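Local coordinates for protein glutathione synthetase-like effector 30 (Gpa-GSS30-apo) (PDB 5OET) that probably acts as an effector of a plant-parasitic nematode, having evolved by neofunctionalisation of a housekeeping glutathione synthetase, the ATP-dependent ligase that completes glutathione, at residues Ile40-Gln45 with Thr466-Ala471; Phe101-Asp106 with Tyr179-Val184; Gly192-Thr197 with Gly476-Leu481; Arg202-Met207 with Tyr519-Leu524; Phe249-Gly252 with Leu258-Glu261. All coordinates share one frame; numbering follows the deposited sequence.

Four of the five contacts gather round the large mixed sheet, and the fifth belongs to a separate beta-alpha-beta unit. Interactions 1 and 3 both use strand 469-484, their centres about 29 Å apart, while interactions 3 and 4 share helix 196-210 with centres about 16 Å apart. Interaction 2 touches interaction 3 through Ala104 and Ile477, and interaction 4 through Phe101 and Leu524. Interaction 5 meets interaction 3 where Glu261 approaches Ser193. Along the chain, interaction 1 crosses interactions 3 and 4, and interaction 5 is nested within all three. Interaction 2, nested inside interaction 1, closes before interactions 3, 4 and 5 open. Early and late parts of the sequence are interwoven in one body.

Interaction 1: residues Ile40-Gln45 with Thr466-Ala471; sequences IEQDPQ and TLNLDA
Gln42 and Asn468 meet amide to amide, and a single hydrogen bond carries the polar half of this small surface contact. Asn468 ND2 donates to Gln42 OE1 over 2.9 Å, with an N-H...O angle of 146°. The two ends of the bond are unlike in geometry: the acceptor lies nearly in the plane of the Asn468 amide, whereas the donor sits 36° out of the Gln42 carbonyl plane. A bend in the glutamine chain (chi2 74°) brings its carboxamide across to the other segment.

Beside this bond is an apolar touch, Pro44 CB against Leu467 CD1 at 4.3 Å. Proline and glutamine thus present two neighbouring points to two consecutive residues, Leu467 and Asn468, at the corner where the chain turns.

The next shell shapes both partners. Asp43 is the N-cap of helix 44-59, its OD1 accepting a weak bond from Gln45 N at 3.0 Å. Glu41 OE2 in turn accepts from Asp43 N at 3.2 Å, a bond within the loop that carries Gln42. Across the contact, the backbone N of Asn468 is hydrogen-bonded to His457 ND1.

Further out, strand 454-459 runs alongside both 466-467 and the start of strand 469-484, while Leu47 of helix 44-59 also touches Leu467. The contact therefore joins the loop leading into helix 44-59, and its first residue, to the corner before strand 469-484 of the large sheet.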
# COMPACT_ATOMS: atom_id res chain seq x y z
N ILE A 40 21.58 -13.65 10.73
CA ILE A 40 21.22 -12.24 10.79
C ILE A 40 20.90 -11.87 12.23
O ILE A 40 21.51 -10.95 12.77
CB ILE A 40 20.00 -11.92 9.89
CG1 ILE A 40 20.36 -12.21 8.42
CG2 ILE A 40 19.54 -10.48 10.09
CD1 ILE A 40 19.19 -12.10 7.46
N GLU A 41 19.95 -12.58 12.84
CA GLU A 41 19.42 -12.25 14.17
C GLU A 41 18.75 -13.48 14.78
O GLU A 41 18.06 -14.23 14.07
CB GLU A 41 18.43 -11.07 14.08
CG GLU A 41 17.84 -10.57 15.40
CD GLU A 41 18.87 -9.92 16.35
OE1 GLU A 41 19.36 -8.82 16.02
OE2 GLU A 41 19.17 -10.50 17.45
N GLN A 42 18.99 -13.71 16.07
CA GLN A 42 18.36 -14.80 16.83
C GLN A 42 17.72 -14.39 18.17
O GLN A 42 17.29 -15.23 18.93
CB GLN A 42 19.37 -15.95 17.07
CG GLN A 42 18.81 -17.33 16.71
CD GLN A 42 18.74 -17.51 15.21
OE1 GLN A 42 17.66 -17.63 14.62
NE2 GLN A 42 19.89 -17.48 14.58
N ASP A 43 17.63 -13.09 18.45
CA ASP A 43 16.84 -12.61 19.57
C ASP A 43 15.37 -12.75 19.17
O ASP A 43 14.97 -12.17 18.18
CB ASP A 43 17.20 -11.16 19.92
CG ASP A 43 16.62 -10.72 21.25
OD1 ASP A 43 15.42 -10.97 21.49
OD2 ASP A 43 17.37 -10.13 22.07
N PRO A 44 14.56 -13.54 19.93
CA PRO A 44 13.14 -13.68 19.54
C PRO A 44 12.35 -12.37 19.62
O PRO A 44 11.55 -12.10 18.74
CB PRO A 44 12.58 -14.73 20.52
CG PRO A 44 13.74 -15.27 21.25
CD PRO A 44 14.88 -14.31 21.15
N GLN A 45 12.60 -11.59 20.67
CA GLN A 45 11.97 -10.28 20.86
C GLN A 45 12.26 -9.33 19.70
O GLN A 45 11.36 -8.65 19.20
CB GLN A 45 12.40 -9.66 22.21
CG GLN A 45 11.73 -8.35 22.63
CD GLN A 45 10.23 -8.34 22.38
OE1 GLN A 45 9.78 -7.64 21.49
NE2 GLN A 45 9.45 -9.14 23.14
N THR A 466 6.68 -17.79 12.92
CA THR A 466 7.34 -19.09 13.04
C THR A 466 8.83 -18.95 12.68
O THR A 466 9.18 -18.73 11.51
CB THR A 466 6.67 -20.10 12.09
OG1 THR A 466 5.27 -19.83 12.04
CG2 THR A 466 6.89 -21.51 12.58
N LEU A 467 9.69 -19.07 13.69
CA LEU A 467 11.12 -18.80 13.55
C LEU A 467 11.93 -20.06 13.26
O LEU A 467 11.68 -21.13 13.80
CB LEU A 467 11.65 -18.15 14.84
CG LEU A 467 10.91 -16.96 15.47
CD1 LEU A 467 11.58 -16.58 16.79
CD2 LEU A 467 10.84 -15.77 14.53
N ASN A 468 12.90 -19.92 12.37
CA ASN A 468 13.86 -20.97 12.03
C ASN A 468 13.21 -22.24 11.44
O ASN A 468 13.58 -23.33 11.77
CB ASN A 468 14.76 -21.30 13.23
CG ASN A 468 15.56 -20.11 13.70
OD1 ASN A 468 15.39 -19.63 14.82
ND2 ASN A 468 16.46 -19.62 12.84
N LEU A 469 12.23 -22.06 10.56
CA LEU A 469 11.66 -23.17 9.81
C LEU A 469 12.59 -23.62 8.71
O LEU A 469 13.26 -22.79 8.09
CB LEU A 469 10.36 -22.74 9.13
CG LEU A 469 9.15 -22.65 10.02
CD1 LEU A 469 8.07 -21.84 9.32
CD2 LEU A 469 8.67 -24.05 10.41
N ASP A 470 12.60 -24.93 8.43
CA ASP A 470 13.08 -25.43 7.14
C ASP A 470 12.06 -25.08 6.08
O ASP A 470 10.89 -25.33 6.27
CB ASP A 470 13.26 -26.94 7.18
CG ASP A 470 14.31 -27.39 8.17
OD1 ASP A 470 14.76 -26.54 8.99
OD2 ASP A 470 14.67 -28.59 8.12
N ALA A 471 12.51 -24.50 4.97
CA ALA A 471 11.63 -24.25 3.81
C ALA A 471 12.33 -24.52 2.49
O ALA A 471 13.55 -24.47 2.42
CB ALA A 471 11.15 -22.82 3.84

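Interaction 2: residues Phe101-Asp106 with Tyr179-Val184; sequences FQQAVD and YVLKQV
The carboxamide of Gln103 lies flat over Leu181, whose CB and CD2 both rest on the same face of the amide. Leu181 CB is 3.5 Å from Gln103 OE1 and 3.8 Å from Gln103 CD, so the group is covered broadly and not touched at one atom. The helix carries another flat group in Phe101, whose CB points away from the strand: one face of its ring receives Val105 CG2, 3.6 Å above the plane and toward the rim, and His498 meets it edge-to-face.

Gln103 reaches the strand because its chain runs out straight from the helix, with CG anti to the backbone N (chi1 -164°). Leu181 comes from the opposite direction, its branch entering beside the helix backbone. There CD2 does most of the touching, at 3.3 Å from Ala104 N and 3.6 Å from Ala104 CB, while CD1 stands farther off at 4.2 Å from the same CB. Leu181 thus lies against the methyl of Ala104, where Ala104 CA and Leu181 CA are 7.3 Å apart.

The attraction is mostly dispersion, with the amide acting as an apolar surface. Val380 of helix 373-380 touches both Gln103 and Leu181, and Tyr169 lies against Leu181 and Ala104. Ala104 also packs on Leu475 and Ile477. The contact is part of a helix-on-sheet layer, in which helix 98-119 lies against the antiparallel strands 160-173, 179-188 and 469-484.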
# COMPACT_ATOMS: atom_id res chain seq x y z
N PHE A 101 19.79 -18.88 -10.79
CA PHE A 101 18.91 -17.75 -11.02
C PHE A 101 19.19 -17.14 -12.37
O PHE A 101 18.27 -16.85 -13.12
CB PHE A 101 19.08 -16.70 -9.93
CG PHE A 101 18.29 -15.45 -10.17
CD1 PHE A 101 17.00 -15.33 -9.69
CD2 PHE A 101 18.84 -14.38 -10.88
CE1 PHE A 101 16.26 -14.17 -9.89
CE2 PHE A 101 18.11 -13.21 -11.09
CZ PHE A 101 16.81 -13.12 -10.60
N GLN A 102 20.46 -16.94 -12.69
CA GLN A 102 20.83 -16.42 -13.99
C GLN A 102 20.43 -17.42 -15.09
O GLN A 102 19.93 -17.03 -16.13
CB GLN A 102 22.32 -16.05 -14.04
CG GLN A 102 22.70 -14.98 -15.07
CD GLN A 102 21.79 -13.76 -15.02
OE1 GLN A 102 21.34 -13.27 -16.06
NE2 GLN A 102 21.46 -13.29 -13.80
N GLN A 103 20.61 -18.71 -14.84
CA GLN A 103 20.19 -19.74 -15.77
C GLN A 103 18.67 -19.68 -16.03
O GLN A 103 18.24 -19.85 -17.19
CB GLN A 103 20.60 -21.12 -15.24
CG GLN A 103 20.58 -22.25 -16.25
CD GLN A 103 20.72 -23.62 -15.62
OE1 GLN A 103 21.28 -23.77 -14.52
NE2 GLN A 103 20.23 -24.64 -16.32
N ALA A 104 17.88 -19.44 -14.99
CA ALA A 104 16.42 -19.32 -15.16
C ALA A 104 15.98 -18.03 -15.89
O ALA A 104 15.10 -18.05 -16.76
CB ALA A 104 15.73 -19.38 -13.81
N VAL A 105 16.59 -16.92 -15.52
CA VAL A 105 16.35 -15.65 -16.18
C VAL A 105 16.73 -15.73 -17.65
O VAL A 105 15.97 -15.27 -18.47
CB VAL A 105 17.11 -14.50 -15.48
CG1 VAL A 105 17.21 -13.26 -16.36
CG2 VAL A 105 16.44 -14.18 -14.15
N ASP A 106 17.88 -16.32 -17.96
CA ASP A 106 18.39 -16.36 -19.34
C ASP A 106 17.56 -17.21 -20.30
O ASP A 106 17.53 -16.92 -21.50
CB ASP A 106 19.85 -16.88 -19.37
CG ASP A 106 20.86 -15.87 -18.80
OD1 ASP A 106 20.59 -14.64 -18.85
OD2 ASP A 106 21.93 -16.31 -18.30
N TYR A 179 23.66 -28.18 -6.47
CA TYR A 179 22.28 -27.90 -6.94
C TYR A 179 22.22 -27.59 -8.44
O TYR A 179 23.08 -26.89 -8.95
CB TYR A 179 21.68 -26.75 -6.13
CG TYR A 179 21.59 -27.08 -4.66
CD1 TYR A 179 20.69 -28.04 -4.21
CD2 TYR A 179 22.42 -26.46 -3.71
CE1 TYR A 179 20.60 -28.37 -2.86
CE2 TYR A 179 22.34 -26.77 -2.36
CZ TYR A 179 21.43 -27.74 -1.94
OH TYR A 179 21.32 -28.09 -0.62
N VAL A 180 21.21 -28.15 -9.13
CA VAL A 180 20.91 -27.79 -10.53
C VAL A 180 19.48 -27.27 -10.72
O VAL A 180 18.55 -27.67 -10.01
CB VAL A 180 21.14 -28.94 -11.53
CG1 VAL A 180 22.60 -29.33 -11.56
CG2 VAL A 180 20.23 -30.13 -11.23
N LEU A 181 19.32 -26.37 -11.69
CA LEU A 181 18.04 -25.74 -11.97
C LEU A 181 17.15 -26.75 -12.69
O LEU A 181 17.57 -27.34 -13.69
CB LEU A 181 18.24 -24.50 -12.84
CG LEU A 181 17.02 -23.59 -13.06
CD1 LEU A 181 16.61 -22.89 -11.77
CD2 LEU A 181 17.30 -22.56 -14.15
N LYS A 182 15.93 -26.95 -12.17
CA LYS A 182 14.93 -27.80 -12.82
C LYS A 182 13.52 -27.19 -12.79
O LYS A 182 13.04 -26.76 -11.76
CB LYS A 182 14.95 -29.21 -12.22
CG LYS A 182 16.17 -30.02 -12.68
CD LYS A 182 15.85 -31.45 -13.12
CE LYS A 182 16.97 -32.07 -13.95
NZ LYS A 182 17.29 -31.28 -15.18
N GLN A 183 12.87 -27.18 -13.95
CA GLN A 183 11.59 -26.48 -14.12
C GLN A 183 10.40 -27.28 -13.56
O GLN A 183 10.19 -28.42 -13.91
CB GLN A 183 11.37 -26.18 -15.59
CG GLN A 183 10.25 -25.21 -15.86
CD GLN A 183 10.08 -24.99 -17.33
OE1 GLN A 183 9.54 -25.84 -18.04
NE2 GLN A 183 10.57 -23.85 -17.82
N VAL A 184 9.63 -26.68 -12.68
CA VAL A 184 8.52 -27.36 -12.02
C VAL A 184 7.25 -27.27 -12.87
O VAL A 184 6.50 -28.23 -12.93
CB VAL A 184 8.28 -26.75 -10.62
CG1 VAL A 184 7.13 -27.45 -9.91
CG2 VAL A 184 9.55 -26.82 -9.79

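Interaction 3: residues Gly192-Thr197 with Gly476-Leu481; sequences GSFGTT and GIFGCL
Phe478 projects from strand 469-484 into the glycine-containing turn that leads into helix 196-210, a strand-to-loop contact of the glutathione synthetase fold that joins the large mixed sheet to the N-terminal approach of this helix. The tight part surrounds the ring of Phe478. Phe478 CZ lies 3.7 Å from Ser193 O, and Phe478 CE2 is 3.8 Å from Thr197 OG1, so the turn and Thr197 curve round the ring. The position of CG beside the backbone N (chi1 -66°) sends the ring toward that turn. Phe194 comes in obliquely on another flank: its CE1 is 3.8 Å from Phe478 CD1, the centroids stand 5.5 Å apart, and the planes are inclined at 39°.

The contact slackens along the strand. Cys480 also points toward the turn but comes no nearer than 5.0 Å with its side chain; its sulfur is committed to the disulfide with Cys164, beside Met228 and Thr232 of helix 225-240. Gly192 is the partly exposed member of the contact, unlike the buried residues around it. Its carbonyl is nonetheless well used: Gly192 O accepts a hydrogen bond from Arg166 NH1 while lying in the plane of the Phe478 ring, at its edge, 3.7 Å from CZ.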
# COMPACT_ATOMS: atom_id res chain seq x y z
N GLY A 192 -0.94 -15.12 -11.20
CA GLY A 192 -0.71 -14.44 -9.93
C GLY A 192 0.61 -13.68 -9.86
O GLY A 192 1.56 -13.99 -10.56
N SER A 193 0.63 -12.68 -8.99
CA SER A 193 1.82 -11.96 -8.53
C SER A 193 2.50 -10.96 -9.48
O SER A 193 3.67 -10.64 -9.29
CB SER A 193 2.85 -12.94 -7.98
OG SER A 193 2.21 -13.85 -7.11
N PHE A 194 1.77 -10.42 -10.45
CA PHE A 194 2.29 -9.26 -11.18
C PHE A 194 2.55 -8.03 -10.28
O PHE A 194 3.62 -7.37 -10.37
CB PHE A 194 1.32 -8.84 -12.29
CG PHE A 194 1.32 -9.74 -13.48
CD1 PHE A 194 2.48 -9.99 -14.18
CD2 PHE A 194 0.14 -10.27 -13.95
CE1 PHE A 194 2.48 -10.80 -15.30
CE2 PHE A 194 0.13 -11.08 -15.07
CZ PHE A 194 1.30 -11.35 -15.74
N GLY A 195 1.57 -7.71 -9.43
CA GLY A 195 1.61 -6.53 -8.57
C GLY A 195 2.34 -6.77 -7.25
O GLY A 195 3.04 -5.89 -6.76
N THR A 196 2.19 -7.98 -6.70
CA THR A 196 2.83 -8.33 -5.43
C THR A 196 4.36 -8.43 -5.51
O THR A 196 5.06 -8.16 -4.51
CB THR A 196 2.30 -9.65 -4.81
OG1 THR A 196 2.72 -10.77 -5.59
CG2 THR A 196 0.78 -9.64 -4.67
N THR A 197 4.88 -8.82 -6.67
CA THR A 197 6.30 -9.13 -6.81
C THR A 197 7.25 -7.97 -6.59
O THR A 197 8.16 -8.09 -5.79
CB THR A 197 6.57 -9.77 -8.16
OG1 THR A 197 5.83 -10.99 -8.23
CG2 THR A 197 8.06 -10.09 -8.35
N GLY A 476 10.00 -18.21 -9.61
CA GLY A 476 9.14 -17.96 -10.77
C GLY A 476 9.72 -16.86 -11.64
O GLY A 476 9.96 -15.76 -11.15
N ILE A 477 9.97 -17.14 -12.91
CA ILE A 477 10.45 -16.12 -13.82
C ILE A 477 9.32 -15.66 -14.73
O ILE A 477 8.76 -16.46 -15.48
CB ILE A 477 11.59 -16.66 -14.69
CG1 ILE A 477 12.76 -17.14 -13.83
CG2 ILE A 477 12.05 -15.59 -15.67
CD1 ILE A 477 13.40 -16.09 -12.94
N PHE A 478 9.03 -14.36 -14.70
CA PHE A 478 8.06 -13.73 -15.61
C PHE A 478 8.67 -13.26 -16.93
O PHE A 478 9.75 -12.72 -16.95
CB PHE A 478 7.46 -12.49 -14.95
CG PHE A 478 6.61 -12.78 -13.76
CD1 PHE A 478 5.27 -13.06 -13.92
CD2 PHE A 478 7.16 -12.75 -12.49
CE1 PHE A 478 4.46 -13.32 -12.82
CE2 PHE A 478 6.36 -13.02 -11.38
CZ PHE A 478 5.01 -13.30 -11.54
N GLY A 479 7.92 -13.44 -18.01
CA GLY A 479 8.22 -12.78 -19.29
C GLY A 479 7.00 -12.69 -20.20
O GLY A 479 6.13 -13.56 -20.17
N CYS A 480 6.92 -11.62 -21.00
CA CYS A 480 5.82 -11.46 -21.95
C CYS A 480 6.28 -11.26 -23.37
O CYS A 480 7.32 -10.70 -23.63
CB CYS A 480 4.91 -10.28 -21.59
SG CYS A 480 4.23 -10.29 -19.94
N LEU A 481 5.40 -11.67 -24.27
CA LEU A 481 5.52 -11.51 -25.72
C LEU A 481 4.37 -10.67 -26.24
O LEU A 481 3.28 -10.62 -25.65
CB LEU A 481 5.34 -12.86 -26.40
CG LEU A 481 6.50 -13.75 -26.71
CD1 LEU A 481 6.06 -14.87 -27.64
CD2 LEU A 481 7.55 -12.88 -27.34

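Interaction 4: residues Arg202-Met207 with Tyr519-Leu524; sequences RLHRRM and YDSPYL
His204 and Ser521 are joined by a hydrogen bond, with Ser521 OG lying at the edge of the imidazole, near its plane. His204 ND1 and Ser521 OG are 2.8 Å apart at an angle of 152°, and either may be the donor. The opposite nitrogen has a partner too, since His204 NE2 is hydrogen-bonded to Ser90 O. Bonds at both nitrogens fix the rotation of the ring. On the serine side, the hydroxyl sits between the backbone N and the carbonyl carbon (chi1 76°), where it faces the helix.

The electrostatic part is looser. Asp520 OD1 is 4.1 Å from His204 ND1, too distant for a bond, and its carboxylate stands nearly perpendicular to the ring, at 83°. That oxygen instead accepts from Ser521 N, while Asp520 OD2 is held by Ser502 and Ser94. The buried carboxylate may still favour positive charge on the imidazole.

Van der Waals contact completes the account: His204 CE1 lies 3.7 Å from Asp520 OD1, and His204 CB is 3.4 Å from Ser521 OG.

On the same helix, Arg206 forms salt bridges with Asp53 and with Glu270 of the second subunit. The whole is a helix-on-sheet interface with a polar centre, in which helix 196-210 is pinned to strand 517-524, the last strand of the chain and part of the large mixed sheet.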
# COMPACT_ATOMS: atom_id res chain seq x y z
N ARG A 202 10.98 -5.01 -2.81
CA ARG A 202 11.28 -3.81 -2.00
C ARG A 202 11.23 -4.06 -0.49
O ARG A 202 12.05 -3.49 0.25
CB ARG A 202 10.34 -2.62 -2.36
CG ARG A 202 10.69 -1.93 -3.69
CD ARG A 202 10.03 -0.56 -3.86
NE ARG A 202 8.56 -0.68 -3.85
CZ ARG A 202 7.70 0.05 -3.13
NH1 ARG A 202 8.12 1.07 -2.35
NH2 ARG A 202 6.38 -0.22 -3.23
N LEU A 203 10.28 -4.87 -0.05
CA LEU A 203 10.15 -5.21 1.37
C LEU A 203 11.44 -5.81 1.90
O LEU A 203 11.96 -5.37 2.92
CB LEU A 203 9.00 -6.19 1.63
CG LEU A 203 8.80 -6.63 3.09
CD1 LEU A 203 8.82 -5.45 4.06
CD2 LEU A 203 7.51 -7.42 3.23
N HIS A 204 11.93 -6.81 1.18
CA HIS A 204 13.10 -7.56 1.61
C HIS A 204 14.40 -6.82 1.45
O HIS A 204 15.31 -7.05 2.23
CB HIS A 204 13.17 -8.90 0.89
CG HIS A 204 12.21 -9.91 1.40
ND1 HIS A 204 11.96 -11.10 0.75
CD2 HIS A 204 11.43 -9.92 2.51
CE1 HIS A 204 11.08 -11.80 1.44
NE2 HIS A 204 10.74 -11.10 2.51
N ARG A 205 14.51 -5.93 0.46
CA ARG A 205 15.70 -5.09 0.35
C ARG A 205 15.80 -4.17 1.58
O ARG A 205 16.89 -3.89 2.07
CB ARG A 205 15.69 -4.28 -0.94
CG ARG A 205 17.01 -3.59 -1.27
CD ARG A 205 16.90 -2.62 -2.46
NE ARG A 205 16.11 -3.20 -3.56
CZ ARG A 205 16.58 -4.00 -4.52
NH1 ARG A 205 17.88 -4.33 -4.59
NH2 ARG A 205 15.74 -4.48 -5.43
N ARG A 206 14.64 -3.75 2.07
CA ARG A 206 14.53 -2.88 3.21
C ARG A 206 14.90 -3.61 4.51
O ARG A 206 15.66 -3.07 5.30
CB ARG A 206 13.11 -2.30 3.27
CG ARG A 206 12.89 -1.26 4.35
CD ARG A 206 11.41 -0.89 4.46
NE ARG A 206 11.15 -0.39 5.82
CZ ARG A 206 10.77 -1.13 6.87
NH1 ARG A 206 10.50 -2.45 6.76
NH2 ARG A 206 10.61 -0.54 8.04
N MET A 207 14.38 -4.81 4.72
CA MET A 207 14.70 -5.61 5.92
C MET A 207 16.19 -5.92 6.02
O MET A 207 16.81 -5.75 7.08
CB MET A 207 13.96 -6.95 5.94
CG MET A 207 12.45 -6.88 5.86
SD MET A 207 11.76 -5.75 7.07
CE MET A 207 11.92 -6.73 8.56
N TYR A 519 5.18 -15.79 0.38
CA TYR A 519 5.91 -15.03 -0.62
C TYR A 519 7.29 -14.78 -0.11
O TYR A 519 7.49 -14.59 1.07
CB TYR A 519 5.23 -13.71 -0.93
CG TYR A 519 3.98 -13.92 -1.70
CD1 TYR A 519 4.01 -14.03 -3.11
CD2 TYR A 519 2.76 -14.06 -1.04
CE1 TYR A 519 2.84 -14.26 -3.82
CE2 TYR A 519 1.59 -14.29 -1.74
CZ TYR A 519 1.64 -14.39 -3.12
OH TYR A 519 0.47 -14.63 -3.75
N ASP A 520 8.24 -14.77 -1.01
CA ASP A 520 9.63 -14.70 -0.64
C ASP A 520 10.34 -13.92 -1.74
O ASP A 520 9.71 -13.53 -2.71
CB ASP A 520 10.17 -16.12 -0.51
CG ASP A 520 11.40 -16.22 0.37
OD1 ASP A 520 12.14 -15.21 0.48
OD2 ASP A 520 11.63 -17.31 0.95
N SER A 521 11.62 -13.66 -1.58
CA SER A 521 12.42 -13.15 -2.69
C SER A 521 13.88 -13.66 -2.55
O SER A 521 14.34 -13.92 -1.45
CB SER A 521 12.35 -11.62 -2.75
OG SER A 521 13.14 -11.03 -1.75
N PRO A 522 14.58 -13.83 -3.68
CA PRO A 522 15.86 -14.50 -3.60
C PRO A 522 16.96 -13.58 -3.10
O PRO A 522 16.93 -12.38 -3.40
CB PRO A 522 16.12 -14.89 -5.06
CG PRO A 522 15.50 -13.78 -5.82
CD PRO A 522 14.30 -13.35 -5.03
N TYR A 523 17.87 -14.14 -2.31
CA TYR A 523 19.15 -13.50 -2.00
C TYR A 523 20.23 -14.34 -2.69
O TYR A 523 20.44 -15.50 -2.33
CB TYR A 523 19.38 -13.41 -0.49
CG TYR A 523 20.53 -12.50 -0.11
CD1 TYR A 523 21.85 -12.97 -0.08
CD2 TYR A 523 20.30 -11.16 0.22
CE1 TYR A 523 22.90 -12.14 0.29
CE2 TYR A 523 21.35 -10.32 0.57
CZ TYR A 523 22.65 -10.81 0.60
OH TYR A 523 23.68 -9.97 0.96
N LEU A 524 20.90 -13.76 -3.68
CA LEU A 524 21.81 -14.50 -4.53
C LEU A 524 23.15 -14.73 -3.89
O LEU A 524 24.08 -13.95 -4.00
CB LEU A 524 21.96 -13.86 -5.90
CG LEU A 524 20.63 -13.79 -6.66
CD1 LEU A 524 20.92 -13.13 -8.00
CD2 LEU A 524 19.95 -15.15 -6.83

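Interaction 5: residues Phe249-Gly252 with Leu258-Glu261; sequences FLHG and LMLE
This is a methionine-aromatic contact within a beta-alpha-beta unit, formed where strand 246-251 ends and helix 259-270 begins. Met259 lays its thioether over one face of the His251 imidazole. Its methyl makes a CH-pi contact, CE standing 3.5 Å from the ring centroid and 17° off the normal; the sulfur is also above the ring, SD being 4.1 Å from the centroid and only 9° off the normal. Both ends of the S-CH3 group therefore share one face. The chain gets there by folding back on itself, bent at chi2 (55°) and again at the next torsion, and the two side chains cross at about a right angle.

At the edge of the imidazole, near the ring plane, lies the Leu258 carbonyl, its C 3.8 Å from His251 CE1. Met259 CA approaches the same CE1 obliquely, from the methyl's side, at 3.5 Å. The histidine is thereby seated against the backbone at the start of the helix.

Outside these segments, Met259 also packs on Phe66 and Phe281 and on Asp56 of the second subunit, while His251 touches Arg314 of strand 306-314. That strand and 279-283 flank 246-251 in parallel, an arrangement consistent with a Rossmann-like alpha/beta layer. The closest side-chain approach is that of Met259 CE to His251 CG, 3.4 Å, with the methyl displaced toward the ring's rim.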
# COMPACT_ATOMS: atom_id res chain seq x y z
N PHE A 249 -10.46 -5.15 -18.22
CA PHE A 249 -9.99 -6.03 -17.16
C PHE A 249 -11.21 -6.85 -16.77
O PHE A 249 -12.21 -6.30 -16.22
CB PHE A 249 -9.43 -5.25 -15.97
CG PHE A 249 -8.07 -4.69 -16.22
CD1 PHE A 249 -7.88 -3.66 -17.13
CD2 PHE A 249 -6.97 -5.19 -15.57
CE1 PHE A 249 -6.61 -3.12 -17.37
CE2 PHE A 249 -5.69 -4.65 -15.81
CZ PHE A 249 -5.52 -3.62 -16.72
N LEU A 250 -11.15 -8.14 -17.08
CA LEU A 250 -12.23 -9.07 -16.82
C LEU A 250 -11.90 -9.89 -15.57
O LEU A 250 -10.91 -10.61 -15.54
CB LEU A 250 -12.39 -9.98 -18.03
CG LEU A 250 -13.73 -10.63 -18.31
CD1 LEU A 250 -14.85 -9.61 -18.36
CD2 LEU A 250 -13.64 -11.36 -19.63
N HIS A 251 -12.73 -9.74 -14.53
CA HIS A 251 -12.52 -10.42 -13.24
C HIS A 251 -13.66 -11.37 -12.94
O HIS A 251 -14.70 -11.29 -13.56
CB HIS A 251 -12.38 -9.38 -12.12
CG HIS A 251 -11.07 -8.67 -12.14
ND1 HIS A 251 -10.02 -9.07 -11.36
CD2 HIS A 251 -10.61 -7.65 -12.90
CE1 HIS A 251 -8.98 -8.30 -11.61
NE2 HIS A 251 -9.29 -7.46 -12.57
N GLY A 252 -13.43 -12.28 -12.01
CA GLY A 252 -14.43 -13.22 -11.55
C GLY A 252 -15.43 -12.57 -10.62
O GLY A 252 -16.58 -12.99 -10.59
N LEU A 258 -7.36 -11.48 -7.74
CA LEU A 258 -6.49 -10.80 -8.68
C LEU A 258 -6.72 -9.31 -8.74
O LEU A 258 -5.90 -8.61 -9.32
CB LEU A 258 -6.62 -11.42 -10.07
CG LEU A 258 -6.13 -12.87 -10.14
CD1 LEU A 258 -6.35 -13.45 -11.52
CD2 LEU A 258 -4.66 -12.94 -9.78
N MET A 259 -7.77 -8.82 -8.10
CA MET A 259 -8.27 -7.47 -8.30
C MET A 259 -7.24 -6.38 -8.04
O MET A 259 -7.05 -5.50 -8.88
CB MET A 259 -9.49 -7.22 -7.43
CG MET A 259 -10.09 -5.82 -7.57
SD MET A 259 -10.53 -5.35 -9.27
CE MET A 259 -11.81 -6.58 -9.59
N LEU A 260 -6.61 -6.43 -6.87
CA LEU A 260 -5.60 -5.43 -6.50
C LEU A 260 -4.31 -5.54 -7.27
O LEU A 260 -3.64 -4.55 -7.43
CB LEU A 260 -5.28 -5.46 -4.99
CG LEU A 260 -6.46 -5.06 -4.14
CD1 LEU A 260 -6.09 -5.13 -2.67
CD2 LEU A 260 -6.96 -3.66 -4.49
N GLU A 261 -3.94 -6.73 -7.71
CA GLU A 261 -2.79 -6.86 -8.59
C GLU A 261 -3.14 -6.20 -9.91
O GLU A 261 -2.33 -5.49 -10.49
CB GLU A 261 -2.40 -8.33 -8.81
CG GLU A 261 -1.93 -9.07 -7.54
CD GLU A 261 -1.91 -10.59 -7.72
OE1 GLU A 261 -1.04 -11.05 -8.48
OE2 GLU A 261 -2.74 -11.34 -7.14